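PDB 4TX3: peptide synthetase, module 7 from Actinoplanes teichomyceticus, which forms a condensation-type domain of a nonribosomal peptide synthetase and probably recruits the oxygenases that crosslink the peptide in teicoplanin biosynthesis. Local coordinates for residues P175-E187 / D293-A305. Sequence-based numbering, arbitrary orientation.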
loop_
_atom_site.group_PDB
_atom_site.type_symbol
_atom_site.label_atom_id
_atom_site.label_comp_id
_atom_site.label_asym_id
_atom_site.label_seq_id
_atom_site.Cartn_x
_atom_site.Cartn_y
_atom_site.Cartn_z
ATOM N N PRO B 175 4.677 2.516 -19.185
ATOM C CA PRO B 175 6.023 2.894 -18.718
ATOM C C PRO B 175 5.986 3.781 -17.477
ATOM O O PRO B 175 4.957 4.413 -17.228
ATOM C CB PRO B 175 6.602 3.659 -19.906
ATOM C CG PRO B 175 5.407 4.159 -20.663
ATOM C CD PRO B 175 4.345 3.114 -20.488
ATOM N N LEU B 176 7.063 3.811 -16.693
ATOM C CA LEU B 176 7.150 4.771 -15.585
ATOM C C LEU B 176 6.999 6.186 -16.130
ATOM O O LEU B 176 7.369 6.461 -17.271
ATOM C CB LEU B 176 8.483 4.652 -14.837
ATOM C CG LEU B 176 8.748 3.369 -14.052
ATOM C CD1 LEU B 176 10.142 3.390 -13.444
ATOM C CD2 LEU B 176 7.691 3.197 -12.984
ATOM N N ALA B 177 6.449 7.082 -15.332
ATOM C CA ALA B 177 6.397 8.468 -15.749
ATOM C C ALA B 177 7.802 9.070 -15.623
ATOM O O ALA B 177 8.275 9.775 -16.513
ATOM C CB ALA B 177 5.378 9.249 -14.916
ATOM N N LEU B 178 8.467 8.744 -14.524
ATOM C CA LEU B 178 9.837 9.165 -14.255
ATOM C C LEU B 178 10.803 7.999 -14.172
ATOM O O LEU B 178 10.506 6.992 -13.532
ATOM C CB LEU B 178 9.903 9.944 -12.939
ATOM C CG LEU B 178 9.023 11.185 -12.874
ATOM C CD1 LEU B 178 9.292 11.883 -11.566
ATOM C CD2 LEU B 178 9.324 12.098 -14.057
ATOM N N GLN B 179 11.957 8.144 -14.817
ATOM C CA GLN B 179 13.129 7.301 -14.554
ATOM C C GLN B 179 14.080 7.995 -13.568
ATOM O O GLN B 179 13.999 9.213 -13.390
ATOM C CB GLN B 179 13.861 6.984 -15.855
ATOM C CG GLN B 179 13.032 6.168 -16.811
ATOM C CD GLN B 179 12.796 4.753 -16.321
ATOM O OE1 GLN B 179 13.551 4.220 -15.483
ATOM N NE2 GLN B 179 11.743 4.130 -16.843
ATOM N N PHE B 180 14.986 7.246 -12.940
ATOM C CA PHE B 180 15.837 7.846 -11.908
ATOM C C PHE B 180 16.675 9.019 -12.424
ATOM O O PHE B 180 16.946 9.945 -11.678
ATOM C CB PHE B 180 16.770 6.816 -11.265
ATOM C CG PHE B 180 17.433 7.332 -10.014
ATOM C CD1 PHE B 180 16.689 7.539 -8.859
ATOM C CD2 PHE B 180 18.775 7.661 -10.004
ATOM C CE1 PHE B 180 17.281 8.053 -7.707
ATOM C CE2 PHE B 180 19.378 8.170 -8.855
ATOM C CZ PHE B 180 18.632 8.360 -7.704
ATOM N N ALA B 181 17.077 8.975 -13.692
ATOM C CA ALA B 181 17.854 10.059 -14.298
ATOM C C ALA B 181 17.099 11.393 -14.249
ATOM O O ALA B 181 17.720 12.463 -14.150
ATOM C CB ALA B 181 18.214 9.713 -15.746
ATOM N N ASP B 182 15.767 11.322 -14.334
ATOM C CA ASP B 182 14.921 12.511 -14.238
ATOM C C ASP B 182 14.973 13.115 -12.815
ATOM O O ASP B 182 14.987 14.332 -12.649
ATOM C CB ASP B 182 13.477 12.173 -14.627
ATOM C CG ASP B 182 13.360 11.558 -16.036
ATOM O OD1 ASP B 182 13.997 12.063 -16.988
ATOM O OD2 ASP B 182 12.624 10.556 -16.192
ATOM N N TYR B 183 14.992 12.256 -11.799
ATOM C CA TYR B 183 15.180 12.687 -10.413
ATOM C C TYR B 183 16.569 13.313 -10.211
ATOM O O TYR B 183 16.692 14.380 -9.606
ATOM C CB TYR B 183 14.984 11.507 -9.447
ATOM C CG TYR B 183 15.107 11.888 -7.996
ATOM C CD1 TYR B 183 14.081 12.573 -7.347
ATOM C CD2 TYR B 183 16.254 11.578 -7.271
ATOM C CE1 TYR B 183 14.201 12.945 -5.999
ATOM C CE2 TYR B 183 16.389 11.947 -5.932
ATOM C CZ TYR B 183 15.359 12.623 -5.297
ATOM O OH TYR B 183 15.495 12.992 -3.965
ATOM N N ALA B 184 17.605 12.650 -10.729
ATOM C CA ALA B 184 18.981 13.136 -10.605
ATOM C C ALA B 184 19.166 14.528 -11.216
ATOM O O ALA B 184 19.866 15.378 -10.653
ATOM C CB ALA B 184 19.954 12.150 -11.249
ATOM N N ILE B 185 18.538 14.754 -12.364
ATOM C CA ILE B 185 18.669 16.027 -13.059
ATOM C C ILE B 185 17.899 17.108 -12.323
ATOM O O ILE B 185 18.293 18.273 -12.321
ATOM C CB ILE B 185 18.185 15.926 -14.515
ATOM C CG1 ILE B 185 19.180 15.103 -15.336
ATOM C CG2 ILE B 185 18.019 17.314 -15.134
ATOM C CD1 ILE B 185 18.624 14.611 -16.647
ATOM N N TRP B 186 16.811 16.705 -11.684
ATOM C CA TRP B 186 16.034 17.595 -10.840
ATOM C C TRP B 186 16.841 18.085 -9.638
ATOM O O TRP B 186 16.872 19.291 -9.357
ATOM C CB TRP B 186 14.780 16.878 -10.360
ATOM C CG TRP B 186 13.910 17.670 -9.456
ATOM C CD1 TRP B 186 13.183 18.766 -9.783
ATOM C CD2 TRP B 186 13.628 17.397 -8.081
ATOM N NE1 TRP B 186 12.466 19.205 -8.699
ATOM C CE2 TRP B 186 12.720 18.382 -7.640
ATOM C CE3 TRP B 186 14.055 16.412 -7.180
ATOM C CZ2 TRP B 186 12.236 18.421 -6.338
ATOM C CZ3 TRP B 186 13.566 16.449 -5.883
ATOM C CH2 TRP B 186 12.667 17.449 -5.474
ATOM N N GLU B 187 17.472 17.145 -8.925
ATOM C CA GLU B 187 18.324 17.486 -7.785
ATOM C C GLU B 187 19.466 18.407 -8.218
ATOM O O GLU B 187 19.798 19.368 -7.524
ATOM C CB GLU B 187 18.905 16.237 -7.104
ATOM C CG GLU B 187 19.848 16.602 -5.952
ATOM C CD GLU B 187 20.517 15.412 -5.296
ATOM O OE1 GLU B 187 19.773 14.563 -4.741
ATOM O OE2 GLU B 187 21.780 15.325 -5.333
ATOM N N ASP B 293 4.531 12.715 -0.824
ATOM C CA ASP B 293 3.829 13.697 -1.646
ATOM C C ASP B 293 4.245 13.625 -3.117
ATOM O O ASP B 293 3.447 13.927 -4.007
ATOM C CB ASP B 293 4.072 15.119 -1.112
ATOM C CG ASP B 293 3.317 15.404 0.188
ATOM O OD1 ASP B 293 2.376 14.642 0.525
ATOM O OD2 ASP B 293 3.665 16.396 0.873
ATOM N N LEU B 294 5.498 13.250 -3.369
ATOM C CA LEU B 294 5.986 13.090 -4.736
ATOM C C LEU B 294 5.441 11.802 -5.337
ATOM O O LEU B 294 6.065 10.751 -5.223
ATOM C CB LEU B 294 7.519 13.110 -4.767
ATOM C CG LEU B 294 8.159 14.397 -4.219
ATOM C CD1 LEU B 294 9.635 14.455 -4.523
ATOM C CD2 LEU B 294 7.467 15.631 -4.769
ATOM N N ILE B 295 4.274 11.892 -5.969
ATOM C CA ILE B 295 3.548 10.695 -6.402
ATOM C C ILE B 295 4.259 9.863 -7.481
ATOM O O ILE B 295 4.170 8.625 -7.476
ATOM C CB ILE B 295 2.121 11.069 -6.884
ATOM C CG1 ILE B 295 1.204 11.211 -5.678
ATOM C CG2 ILE B 295 1.554 10.025 -7.831
ATOM C CD1 ILE B 295 -0.284 11.096 -6.029
ATOM N N ASP B 296 4.994 10.517 -8.374
ATOM C CA ASP B 296 5.709 9.809 -9.423
ATOM C C ASP B 296 6.889 8.973 -8.944
ATOM O O ASP B 296 7.390 8.142 -9.702
ATOM C CB ASP B 296 6.205 10.791 -10.480
ATOM C CG ASP B 296 5.094 11.279 -11.384
ATOM O OD1 ASP B 296 3.996 10.686 -11.344
ATOM O OD2 ASP B 296 5.320 12.255 -12.132
ATOM N N LEU B 297 7.349 9.196 -7.714
ATOM C CA LEU B 297 8.431 8.380 -7.161
ATOM C C LEU B 297 7.961 7.066 -6.521
ATOM O O LEU B 297 8.769 6.144 -6.349
ATOM C CB LEU B 297 9.219 9.169 -6.116
ATOM C CG LEU B 297 9.739 10.548 -6.513
ATOM C CD1 LEU B 297 10.460 11.158 -5.325
ATOM C CD2 LEU B 297 10.652 10.445 -7.721
ATOM N N GLU B 298 6.679 6.991 -6.147
ATOM C CA GLU B 298 6.159 5.815 -5.445
ATOM C C GLU B 298 6.489 4.514 -6.172
ATOM O O GLU B 298 7.011 3.594 -5.552
ATOM C CB GLU B 298 4.640 5.924 -5.226
ATOM C CG GLU B 298 4.029 4.809 -4.379
ATOM C CD GLU B 298 3.781 3.484 -5.143
ATOM O OE1 GLU B 298 3.441 3.521 -6.346
ATOM O OE2 GLU B 298 3.930 2.396 -4.534
ATOM N N PRO B 299 6.204 4.431 -7.488
ATOM C CA PRO B 299 6.461 3.152 -8.158
ATOM C C PRO B 299 7.924 2.915 -8.618
ATOM O O PRO B 299 8.182 1.974 -9.384
ATOM C CB PRO B 299 5.536 3.227 -9.368
ATOM C CG PRO B 299 5.478 4.674 -9.689
ATOM C CD PRO B 299 5.583 5.413 -8.405
ATOM N N MET B 300 8.863 3.740 -8.164
ATOM C CA MET B 300 10.234 3.687 -8.675
ATOM C C MET B 300 11.213 2.958 -7.772
ATOM O O MET B 300 11.040 2.923 -6.555
ATOM C CB MET B 300 10.779 5.096 -8.897
ATOM C CG MET B 300 9.960 5.965 -9.803
ATOM S SD MET B 300 10.715 7.582 -10.128
ATOM C CE MET B 300 12.244 7.116 -10.923
ATOM N N ILE B 301 12.261 2.414 -8.388
ATOM C CA ILE B 301 13.446 1.928 -7.687
ATOM C C ILE B 301 14.532 3.021 -7.723
ATOM O O ILE B 301 14.730 3.675 -8.749
ATOM C CB ILE B 301 13.970 0.616 -8.332
ATOM C CG1 ILE B 301 12.974 -0.536 -8.072
ATOM C CG2 ILE B 301 15.396 0.292 -7.867
ATOM C CD1 ILE B 301 13.274 -1.812 -8.806
ATOM N N GLY B 302 15.223 3.228 -6.606
ATOM C CA GLY B 302 16.257 4.243 -6.530
ATOM C C GLY B 302 16.724 4.466 -5.107
ATOM O O GLY B 302 16.050 4.082 -4.152
ATOM N N PRO B 303 17.904 5.067 -4.948
ATOM C CA PRO B 303 18.400 5.427 -3.616
ATOM C C PRO B 303 17.703 6.682 -3.090
ATOM O O PRO B 303 18.342 7.730 -2.905
ATOM C CB PRO B 303 19.877 5.682 -3.862
ATOM C CG PRO B 303 19.941 6.162 -5.284
ATOM C CD PRO B 303 18.886 5.364 -6.007
ATOM N N PHE B 304 16.398 6.563 -2.850
ATOM C CA PHE B 304 15.568 7.687 -2.445
ATOM C C PHE B 304 15.568 7.972 -0.950
ATOM O O PHE B 304 15.161 9.054 -0.541
ATOM C CB PHE B 304 14.118 7.460 -2.881
ATOM C CG PHE B 304 13.922 7.508 -4.355
ATOM C CD1 PHE B 304 14.080 8.710 -5.052
ATOM C CD2 PHE B 304 13.558 6.361 -5.053
ATOM C CE1 PHE B 304 13.900 8.759 -6.412
ATOM C CE2 PHE B 304 13.373 6.401 -6.432
ATOM C CZ PHE B 304 13.540 7.599 -7.112
ATOM N N ALA B 305 15.965 7.016 -0.124
ATOM C CA ALA B 305 15.821 7.242 1.307
ATOM C C ALA B 305 16.867 8.266 1.744
ATOM O O ALA B 305 17.997 8.237 1.265
ATOM C CB ALA B 305 15.941 5.921 2.100
HETATM O O HOH W 1 7.668 7.181 -12.359
HETATM O O HOH W 2 13.732 11.448 -2.068
#
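F304 links F180 and Y183 into an aromatic cluster that illustrates how rings can join a helix to a loop. Its CE1 edge points onto one face of Y183, 3.7 Å above the centre of that ring, with the planes turned by 76°. One face of F304 in turn takes the edge of F180 in an offset edge-to-face pair, whereas P303 lies over a face of F180, its CD 3.5 Å from F180 CZ. With CG anti to the backbone N (chi1 -168°), F180 carries its ring toward the loop, where it meets both residues. Cutting F180 back to an alanine is likely to open a gap beside P303 and deprive F304 of one of the two rings it meets here. In this condensation-domain fold, the start of helix 180-191 thereby packs on the loop joining strands 281-288 and 306-313. Q179 holds the N-cap position; its backbone N donates to D182 OD2 (2.9 Å), while its side-chain amide bonds to E68 and R66. Ahead of the helix, L178 CD1 packs across D296 CB, while L178 CB meets M300 SD at 3.8 Å. No direct hydrogen bond crosses the contact; one water bridges L178 N to D296 O, another Y183 OH to F304 O.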